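Side-chain contacts in MutT/nudix family protein (Streptococcus pneumoniae, PDB 4HFQ), which hydrolyses UDP-linked compounds (UDP-X), including precursors of peptidoglycan biosynthesis, as a member of the Nudix superfamily: residues Lys8-Gln11 with Arg12-Ile16; Glu108-Leu111 with Lys112-Glu116; Lys180-Lys184 with Glu185-Leu189. All coordinates share one frame; numbering follows the deposited sequence.

Overall arrangement
All three contacts are local, each made within a single turn or two, so none closes a long loop; along the chain they come in series, without nesting or crossing. Contact 1 comes first, in helix 3-23 of the N-terminal helical part. Contact 2 lies on helix 106-118, which packs on the strands of the Nudix domain, its centre 31 Å from that of contact 1 and on the opposite side of the chain's centre. Contact 3 follows strand 163-170, where a loop turns into helix 184-194; its nearest atoms lie about 10 Å from each of the others. Contact 1 also faces the second subunit.

Contact 1: Lys8-Gln11 with Arg12-Ile16. With EDO (1,2-ethanediol), chain J.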
loop_
_atom_site.group_PDB
_atom_site.type_symbol
_atom_site.label_atom_id
_atom_site.label_comp_id
_atom_site.label_asym_id
_atom_site.label_seq_id
_atom_site.Cartn_x
_atom_site.Cartn_y
_atom_site.Cartn_z
ATOM N N LYS A 8 -11.794 -6.756 -5.328
ATOM C CA LYS A 8 -11.400 -6.233 -4.033
ATOM C C LYS A 8 -11.598 -7.268 -2.913
ATOM O O LYS A 8 -10.756 -7.381 -2.019
ATOM C CB LYS A 8 -12.135 -4.940 -3.728
ATOM C CG LYS A 8 -11.678 -3.756 -4.587
ATOM C CD LYS A 8 -12.629 -2.585 -4.350
ATOM C CE LYS A 8 -12.478 -1.452 -5.346
ATOM N NZ LYS A 8 -13.474 -0.402 -5.011
ATOM N N TYR A 9 -12.704 -8.018 -2.942
ATOM C CA TYR A 9 -12.929 -9.078 -1.943
ATOM C C TYR A 9 -11.854 -10.136 -2.045
ATOM O O TYR A 9 -11.299 -10.533 -1.009
ATOM C CB TYR A 9 -14.297 -9.743 -2.150
ATOM C CG TYR A 9 -15.483 -8.991 -1.591
ATOM C CD1 TYR A 9 -15.557 -8.679 -0.238
ATOM C CD2 TYR A 9 -16.537 -8.595 -2.416
ATOM C CE1 TYR A 9 -16.633 -7.994 0.289
ATOM C CE2 TYR A 9 -17.625 -7.908 -1.902
ATOM C CZ TYR A 9 -17.664 -7.596 -0.559
ATOM O OH TYR A 9 -18.722 -6.900 0.002
ATOM N N LEU A 10 -11.552 -10.594 -3.261
ATOM C CA LEU A 10 -10.521 -11.611 -3.429
ATOM C C LEU A 10 -9.160 -11.128 -2.914
ATOM O O LEU A 10 -8.454 -11.836 -2.178
ATOM C CB LEU A 10 -10.435 -12.045 -4.897
ATOM C CG LEU A 10 -9.365 -13.059 -5.302
ATOM C CD1 LEU A 10 -9.661 -14.425 -4.723
ATOM C CD2 LEU A 10 -9.207 -13.151 -6.818
ATOM N N GLN A 11 -8.800 -9.922 -3.324
ATOM C CA GLN A 11 -7.530 -9.333 -2.964
ATOM C C GLN A 11 -7.416 -9.273 -1.424
ATOM O O GLN A 11 -6.385 -9.649 -0.843
ATOM C CB GLN A 11 -7.494 -7.966 -3.628
ATOM C CG GLN A 11 -6.198 -7.221 -3.524
ATOM C CD GLN A 11 -6.443 -5.761 -3.848
ATOM O OE1 GLN A 11 -6.949 -5.007 -3.022
ATOM N NE2 GLN A 11 -6.107 -5.364 -5.094
ATOM N N ARG A 12 -8.475 -8.857 -0.754
ATOM C CA ARG A 12 -8.475 -8.737 0.693
ATOM C C ARG A 12 -8.390 -10.101 1.392
ATOM O O ARG A 12 -7.627 -10.285 2.358
ATOM C CB ARG A 12 -9.707 -7.948 1.158
ATOM C CG ARG A 12 -9.779 -7.766 2.653
ATOM C CD ARG A 12 -8.649 -6.905 3.197
ATOM N NE ARG A 12 -8.718 -6.861 4.651
ATOM C CZ ARG A 12 -7.666 -6.791 5.459
ATOM N NH1 ARG A 12 -6.412 -6.694 4.984
ATOM N NH2 ARG A 12 -7.871 -6.824 6.770
ATOM N N MET A 13 -9.157 -11.073 0.903
ATOM C CA MET A 13 -9.124 -12.400 1.521
ATOM C C MET A 13 -7.786 -13.098 1.343
ATOM O O MET A 13 -7.310 -13.774 2.276
ATOM C CB MET A 13 -10.253 -13.256 0.969
ATOM C CG MET A 13 -11.599 -12.756 1.439
ATOM S SD MET A 13 -12.970 -13.893 1.203
ATOM C CE MET A 13 -13.070 -13.842 -0.572
ATOM N N ILE A 14 -7.127 -12.895 0.203
ATOM C CA ILE A 14 -5.772 -13.402 0.038
ATOM C C ILE A 14 -4.860 -12.784 1.104
ATOM O O ILE A 14 -4.097 -13.487 1.772
ATOM C CB ILE A 14 -5.228 -13.137 -1.388
ATOM C CG1 ILE A 14 -5.957 -14.026 -2.409
ATOM C CG2 ILE A 14 -3.713 -13.350 -1.434
ATOM C CD1 ILE A 14 -5.821 -13.576 -3.850
ATOM N N ALA A 15 -4.960 -11.474 1.299
ATOM C CA ALA A 15 -4.106 -10.806 2.267
ATOM C C ALA A 15 -4.336 -11.291 3.702
ATOM O O ALA A 15 -3.373 -11.529 4.435
ATOM C CB ALA A 15 -4.280 -9.302 2.160
ATOM N N ILE A 16 -5.594 -11.468 4.110
ATOM C CA ILE A 16 -5.891 -11.930 5.455
ATOM C C ILE A 16 -5.372 -13.349 5.675
ATOM O O ILE A 16 -4.744 -13.646 6.707
ATOM C CB ILE A 16 -7.407 -11.864 5.764
ATOM C CG1 ILE A 16 -7.940 -10.420 5.689
ATOM C CG2 ILE A 16 -7.636 -12.466 7.147
ATOM C CD1 ILE A 16 -9.465 -10.314 5.633
HETATM C C1 EDO J . -11.072 3.127 -2.976
HETATM O O1 EDO J . -12.109 3.122 -1.985
HETATM C C2 EDO J . -10.872 1.729 -3.554
HETATM O O2 EDO J . -11.754 0.764 -2.966
#
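Arg12 opens this run by donating its backbone N to Lys8 O at 3.0 Å, the first of four successive i to i+4 bonds that bind the two segments into one helix. Its CG is anti to the backbone N (chi1 -179°) and the chain bends at chi2, which brings the guanidinium to Ile16: CG1 of Ile16 sits 3.6 Å above the plane of the Arg12 guanidinium, over its centre. The charge of Arg12 is answered by Asp35 and Glu101 of the second subunit, both salt-bridged to NH2.

Met13 N reaches Tyr9 O at 2.9 Å, and the methionine chain folds back along the same carbonyl: Met13 CG lies 3.3 Å from Tyr9 O, and a bend at chi3 (-69°) returns Met13 CE to 3.8 Å from that oxygen. Ile14 repeats the backbone pattern on Leu10 O, this time with a nearly straight bond of 2.9 Å from Ile14 N. Its CD1 end meets the branch point of the leucine, Leu10 CG to Ile14 CD1 3.9 Å, the two side chains passing at a slant. Ala15 N closes the series on Gln11 O at 3.2 Å; the polar end of Gln11 itself is engaged by Asn134 and Ser140.

One flank of helix 3-23 is laid against helix 27-47, where Leu10 touches Leu40 and Leu44 and Met13 touches Leu40. Another faces the second subunit: Tyr9 OH bonds to its Glu42 and Gln46, so the helix lies at the junction of the N-terminal helical pair and the dimer partner.

Contact 2: Glu108-Leu111 with Lys112-Glu116; sequences ENIL and KEIEE. With SO4 (sulfate ion), chain H.
Asn109 OD1 takes two donors: the backbone N of Glu101 and a water, the latter at 2.8 Å. The same water spends its other hydrogen on Glu113, one turn further along, standing 2.9 Å from Glu113 OE2. Asn109 and Glu113 run side by side and point the same way, but their amide and carboxylate planes are turned 63° apart, and Asn109 OD1 and Glu113 OE2 stay 4.1 Å from each other. The water donates to both oxygens and so bridges the gap between them. The backbone beneath follows the ordinary helical pattern, as in Glu113 N to Asn109 O at 3.0 Å.

On an adjoining flank Lys112 extends with CG anti to the backbone N and then turns at its last torsion (chi4 -77°), which delivers NZ to Glu116. The salt bridge from Lys112 NZ to Glu116 OE2 is 2.8 Å, and NZ arrives on the syn side of the carboxylate, 23° out of its plane. A sulfate, also held by Tyr104 OH, takes a weak bond from the same ammonium.

The apolar flank is built by Ile110 and Ile114, with Leu111 beside them. Ile114 CD1 rests 4.0 Å from Ile110 CG1, the two crossing obliquely, and both isoleucines pack down on strands 69-78, 120-132 and 143-153.

The run Lys112-Glu116 reads KEIEE, and with the residues after it matches the REUXEEXGU half of the Nudix signature, lysine standing for the usual arginine. In the family this helix generally carries metal-binding glutamates; here Lys112 pairs with the carboxylate of Glu116 and a water bonds that of Glu113. The lysine ammonium would probably offset part of the negative charge that the glutamates gather on this helix.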
loop_
_atom_site.group_PDB
_atom_site.type_symbol
_atom_site.label_atom_id
_atom_site.label_comp_id
_atom_site.label_asym_id
_atom_site.label_seq_id
_atom_site.Cartn_x
_atom_site.Cartn_y
_atom_site.Cartn_z
ATOM N N GLU A 108 15.697 6.841 -4.379
ATOM C CA GLU A 108 16.713 6.109 -5.138
ATOM C C GLU A 108 16.055 5.225 -6.190
ATOM O O GLU A 108 16.548 5.105 -7.316
ATOM C CB GLU A 108 17.595 5.272 -4.220
ATOM C CG GLU A 108 18.562 6.107 -3.407
ATOM C CD GLU A 108 19.125 5.382 -2.205
ATOM O OE1 GLU A 108 18.797 4.194 -1.954
ATOM O OE2 GLU A 108 19.919 6.044 -1.477
ATOM N N ASN A 109 14.922 4.621 -5.851
ATOM C CA ASN A 109 14.193 3.800 -6.807
ATOM C C ASN A 109 13.740 4.595 -8.022
ATOM O O ASN A 109 13.944 4.149 -9.151
ATOM C CB ASN A 109 12.996 3.134 -6.122
ATOM C CG ASN A 109 13.301 1.725 -5.662
ATOM O OD1 ASN A 109 13.695 0.895 -6.459
ATOM N ND2 ASN A 109 13.100 1.443 -4.369
ATOM N N ILE A 110 13.171 5.784 -7.822
ATOM C CA ILE A 110 12.700 6.529 -8.989
ATOM C C ILE A 110 13.873 7.032 -9.827
ATOM O O ILE A 110 13.789 7.013 -11.046
ATOM C CB ILE A 110 11.654 7.638 -8.673
ATOM C CG1 ILE A 110 10.969 8.111 -9.967
ATOM C CG2 ILE A 110 12.267 8.833 -7.942
ATOM C CD1 ILE A 110 10.390 7.001 -10.832
ATOM N N LEU A 111 14.965 7.445 -9.188
ATOM C CA LEU A 111 16.124 7.898 -9.958
ATOM C C LEU A 111 16.726 6.765 -10.781
ATOM O O LEU A 111 17.129 6.984 -11.938
ATOM C CB LEU A 111 17.181 8.520 -9.048
ATOM C CG LEU A 111 16.685 9.814 -8.401
ATOM C CD1 LEU A 111 17.718 10.352 -7.418
ATOM C CD2 LEU A 111 16.326 10.866 -9.451
ATOM N N LYS A 112 16.800 5.573 -10.203
ATOM C CA LYS A 112 17.318 4.402 -10.903
ATOM C C LYS A 112 16.451 4.108 -12.127
ATOM O O LYS A 112 16.970 3.926 -13.245
ATOM C CB LYS A 112 17.376 3.196 -9.952
ATOM C CG LYS A 112 17.816 1.890 -10.604
ATOM C CD LYS A 112 17.919 0.791 -9.551
ATOM C CE LYS A 112 18.493 -0.500 -10.112
ATOM N NZ LYS A 112 17.466 -1.215 -10.900
ATOM N N GLU A 113 15.137 4.112 -11.949
ATOM C CA GLU A 113 14.227 3.800 -13.045
ATOM C C GLU A 113 14.227 4.884 -14.109
ATOM O O GLU A 113 14.221 4.564 -15.300
ATOM C CB GLU A 113 12.841 3.437 -12.523
ATOM C CG GLU A 113 13.002 2.210 -11.639
ATOM C CD GLU A 113 11.759 1.746 -10.936
ATOM O OE1 GLU A 113 10.676 2.260 -11.230
ATOM O OE2 GLU A 113 11.880 0.844 -10.080
ATOM N N ILE A 114 14.308 6.151 -13.715
ATOM C CA ILE A 114 14.470 7.224 -14.712
ATOM C C ILE A 114 15.728 6.978 -15.567
ATOM O O ILE A 114 15.680 7.061 -16.802
ATOM C CB ILE A 114 14.562 8.599 -14.060
ATOM C CG1 ILE A 114 13.214 9.011 -13.449
ATOM C CG2 ILE A 114 15.006 9.650 -15.098
ATOM C CD1 ILE A 114 13.362 10.172 -12.486
ATOM N N GLU A 115 16.850 6.657 -14.935
ATOM C CA GLU A 115 18.086 6.495 -15.716
ATOM C C GLU A 115 17.984 5.291 -16.647
ATOM O O GLU A 115 18.366 5.371 -17.824
ATOM C CB GLU A 115 19.318 6.375 -14.814
ATOM C CG GLU A 115 20.634 6.449 -15.596
ATOM C CD GLU A 115 21.857 6.611 -14.709
ATOM O OE1 GLU A 115 21.714 6.655 -13.480
ATOM O OE2 GLU A 115 22.983 6.680 -15.244
ATOM N N GLU A 116 17.468 4.179 -16.137
ATOM C CA GLU A 116 17.366 2.944 -16.909
ATOM C C GLU A 116 16.428 3.075 -18.093
ATOM O O GLU A 116 16.696 2.535 -19.169
ATOM C CB GLU A 116 16.929 1.778 -16.010
ATOM C CG GLU A 116 17.993 1.357 -15.011
ATOM C CD GLU A 116 17.516 0.331 -13.994
ATOM O OE1 GLU A 116 16.296 0.150 -13.805
ATOM O OE2 GLU A 116 18.390 -0.297 -13.374
HETATM S S SO4 H . 19.654 -4.163 -9.165
HETATM O O1 SO4 H . 19.468 -5.628 -9.104
HETATM O O2 SO4 H . 19.572 -3.717 -10.582
HETATM O O3 SO4 H . 18.578 -3.526 -8.379
HETATM O O4 SO4 H . 20.981 -3.808 -8.632
HETATM O O HOH W 1 14.502 0.313 -9.094
#

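Contact 3: Lys180-Lys184 with Glu185-Leu189; sequences KRITK and EQIEL. With EDO (1,2-ethanediol), chain C.
A capping box starts helix 184-194, with Thr183 at the N-cap and Gln186 answering it three residues on. Thr183 OG1 stands between its own backbone N and carbonyl carbon (chi1 70°), a setting that turns the hydroxyl toward the first helical turn, where it accepts a bond from the backbone N of Gln186 at 3.2 Å, fairly straight (N-H...O 161°). The return bond runs from Thr183 N to Gln186 OE1 at 2.9 Å; the donor comes to the amide oxygen 18° out of the carbonyl plane. Gln186 has its CG anti to the carbonyl carbon and stays extended beyond it, so the chain reaches back over the hydroxyl, with Gln186 CG 3.4 Å from Thr183 OG1. Gln137 receives the amide's other end, NE2, which fixes the rotation of the group.

The first regular helical bond, Ile187 N to Thr183 O at 2.9 Å, follows at once. Ahead of the cap, Ile182 folds onto the same turn: Ile182 CD1 lies 3.4 Å from Gln186 OE1, while Ile182 CG1 meets Ile187 CG1 at 3.9 Å, the two isoleucine chains crossing at about a right angle. Ile182 also leans on Ala94 and Leu95 of strand 93-99, and Ile187 on Ile171, Leu174 and Leu177 of the preceding loop.

On the exposed side Lys184 and Glu188 cross at a slant. Their charges are near but unjoined, Lys184 NZ being 4.4 Å from Glu188 OE2, with the methylenes of the lysine passing closer to the carboxylate.

Reciprocal side-chain to backbone bonds between N-cap and N3, with an apolar residue just before the cap packing onto one just inside the helix, are the hallmarks of a capping box joined to a hydrophobic staple.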
loop_
_atom_site.group_PDB
_atom_site.type_symbol
_atom_site.label_atom_id
_atom_site.label_comp_id
_atom_site.label_asym_id
_atom_site.label_seq_id
_atom_site.Cartn_x
_atom_site.Cartn_y
_atom_site.Cartn_z
ATOM N N LYS A 180 -3.219 0.981 -16.265
ATOM C CA LYS A 180 -2.826 0.281 -15.035
ATOM C C LYS A 180 -1.623 0.953 -14.395
ATOM O O LYS A 180 -1.361 0.738 -13.206
ATOM C CB LYS A 180 -2.531 -1.195 -15.317
ATOM C CG LYS A 180 -3.712 -1.988 -15.880
ATOM C CD LYS A 180 -4.768 -2.293 -14.833
ATOM C CE LYS A 180 -5.919 -3.035 -15.499
ATOM N NZ LYS A 180 -6.722 -3.832 -14.540
ATOM N N ARG A 181 -0.926 1.796 -15.163
ATOM C CA ARG A 181 0.252 2.537 -14.684
ATOM C C ARG A 181 -0.007 4.005 -14.404
ATOM O O ARG A 181 0.541 4.559 -13.438
ATOM C CB ARG A 181 1.413 2.402 -15.671
ATOM C CG ARG A 181 1.829 0.962 -15.872
ATOM C CD ARG A 181 2.872 0.798 -16.956
ATOM N NE ARG A 181 2.984 -0.620 -17.253
ATOM C CZ ARG A 181 3.465 -1.127 -18.378
ATOM N NH1 ARG A 181 3.931 -0.324 -19.320
ATOM N NH2 ARG A 181 3.513 -2.444 -18.549
ATOM N N ILE A 182 -0.843 4.646 -15.225
ATOM C CA ILE A 182 -1.226 6.030 -15.007
ATOM C C ILE A 182 -2.476 6.312 -15.817
ATOM O O ILE A 182 -2.614 5.795 -16.934
ATOM C CB ILE A 182 -0.081 7.033 -15.367
ATOM C CG1 ILE A 182 -0.241 8.347 -14.593
ATOM C CG2 ILE A 182 0.036 7.248 -16.887
ATOM C CD1 ILE A 182 -0.008 8.247 -13.090
ATOM N N THR A 183 -3.375 7.100 -15.250
ATOM C CA THR A 183 -4.605 7.464 -15.965
ATOM C C THR A 183 -4.623 8.951 -16.306
ATOM O O THR A 183 -3.904 9.762 -15.710
ATOM C CB THR A 183 -5.886 7.127 -15.169
ATOM O OG1 THR A 183 -6.000 8.010 -14.050
ATOM C CG2 THR A 183 -5.900 5.673 -14.679
ATOM N N LYS A 184 -5.526 9.333 -17.210
ATOM C CA LYS A 184 -5.685 10.737 -17.565
ATOM C C LYS A 184 -6.097 11.573 -16.356
ATOM O O LYS A 184 -5.598 12.693 -16.148
ATOM C CB LYS A 184 -6.706 10.868 -18.700
ATOM C CG LYS A 184 -6.931 12.305 -19.145
ATOM C CD LYS A 184 -7.777 12.351 -20.415
ATOM C CE LYS A 184 -8.101 13.780 -20.791
ATOM N NZ LYS A 184 -8.699 13.795 -22.158
ATOM N N GLU A 185 -6.992 11.024 -15.537
ATOM C CA GLU A 185 -7.410 11.726 -14.351
ATOM C C GLU A 185 -6.220 11.990 -13.419
ATOM O O GLU A 185 -6.097 13.073 -12.860
ATOM C CB GLU A 185 -8.493 10.940 -13.612
ATOM C CG GLU A 185 -9.038 11.701 -12.429
ATOM C CD GLU A 185 -10.047 10.927 -11.611
ATOM O OE1 GLU A 185 -10.266 9.724 -11.866
ATOM O OE2 GLU A 185 -10.623 11.542 -10.686
ATOM N N GLN A 186 -5.350 10.997 -13.256
ATOM C CA GLN A 186 -4.187 11.193 -12.410
ATOM C C GLN A 186 -3.271 12.264 -12.998
ATOM O O GLN A 186 -2.782 13.107 -12.247
ATOM C CB GLN A 186 -3.435 9.876 -12.233
ATOM C CG GLN A 186 -4.135 8.885 -11.303
ATOM C CD GLN A 186 -3.521 7.504 -11.321
ATOM O OE1 GLN A 186 -3.051 7.016 -12.347
ATOM N NE2 GLN A 186 -3.491 6.853 -10.128
ATOM N N ILE A 187 -3.042 12.213 -14.321
ATOM C CA ILE A 187 -2.190 13.210 -14.974
ATOM C C ILE A 187 -2.757 14.615 -14.766
ATOM O O ILE A 187 -2.019 15.559 -14.485
ATOM C CB ILE A 187 -1.968 12.873 -16.458
ATOM C CG1 ILE A 187 -1.049 11.643 -16.539
ATOM C CG2 ILE A 187 -1.356 14.067 -17.201
ATOM C CD1 ILE A 187 -0.883 11.048 -17.915
ATOM N N GLU A 188 -4.077 14.746 -14.868
ATOM C CA GLU A 188 -4.701 16.049 -14.665
ATOM C C GLU A 188 -4.561 16.552 -13.227
ATOM O O GLU A 188 -4.278 17.737 -13.008
ATOM C CB GLU A 188 -6.154 16.027 -15.149
ATOM C CG GLU A 188 -6.224 15.946 -16.678
ATOM C CD GLU A 188 -7.624 15.780 -17.252
ATOM O OE1 GLU A 188 -8.556 15.449 -16.503
ATOM O OE2 GLU A 188 -7.776 15.978 -18.483
ATOM N N LEU A 189 -4.753 15.658 -12.261
ATOM C CA LEU A 189 -4.528 15.965 -10.847
ATOM C C LEU A 189 -3.091 16.407 -10.600
ATOM O O LEU A 189 -2.834 17.409 -9.930
ATOM C CB LEU A 189 -4.802 14.716 -10.003
ATOM C CG LEU A 189 -5.872 14.663 -8.912
ATOM C CD1 LEU A 189 -7.182 15.325 -9.293
ATOM C CD2 LEU A 189 -6.107 13.216 -8.536
HETATM C C1 EDO C . -3.465 -0.385 -20.616
HETATM O O1 EDO C . -4.423 0.686 -20.687
HETATM C C2 EDO C . -3.336 -0.920 -19.192
HETATM O O2 EDO C . -2.047 -0.655 -18.611
#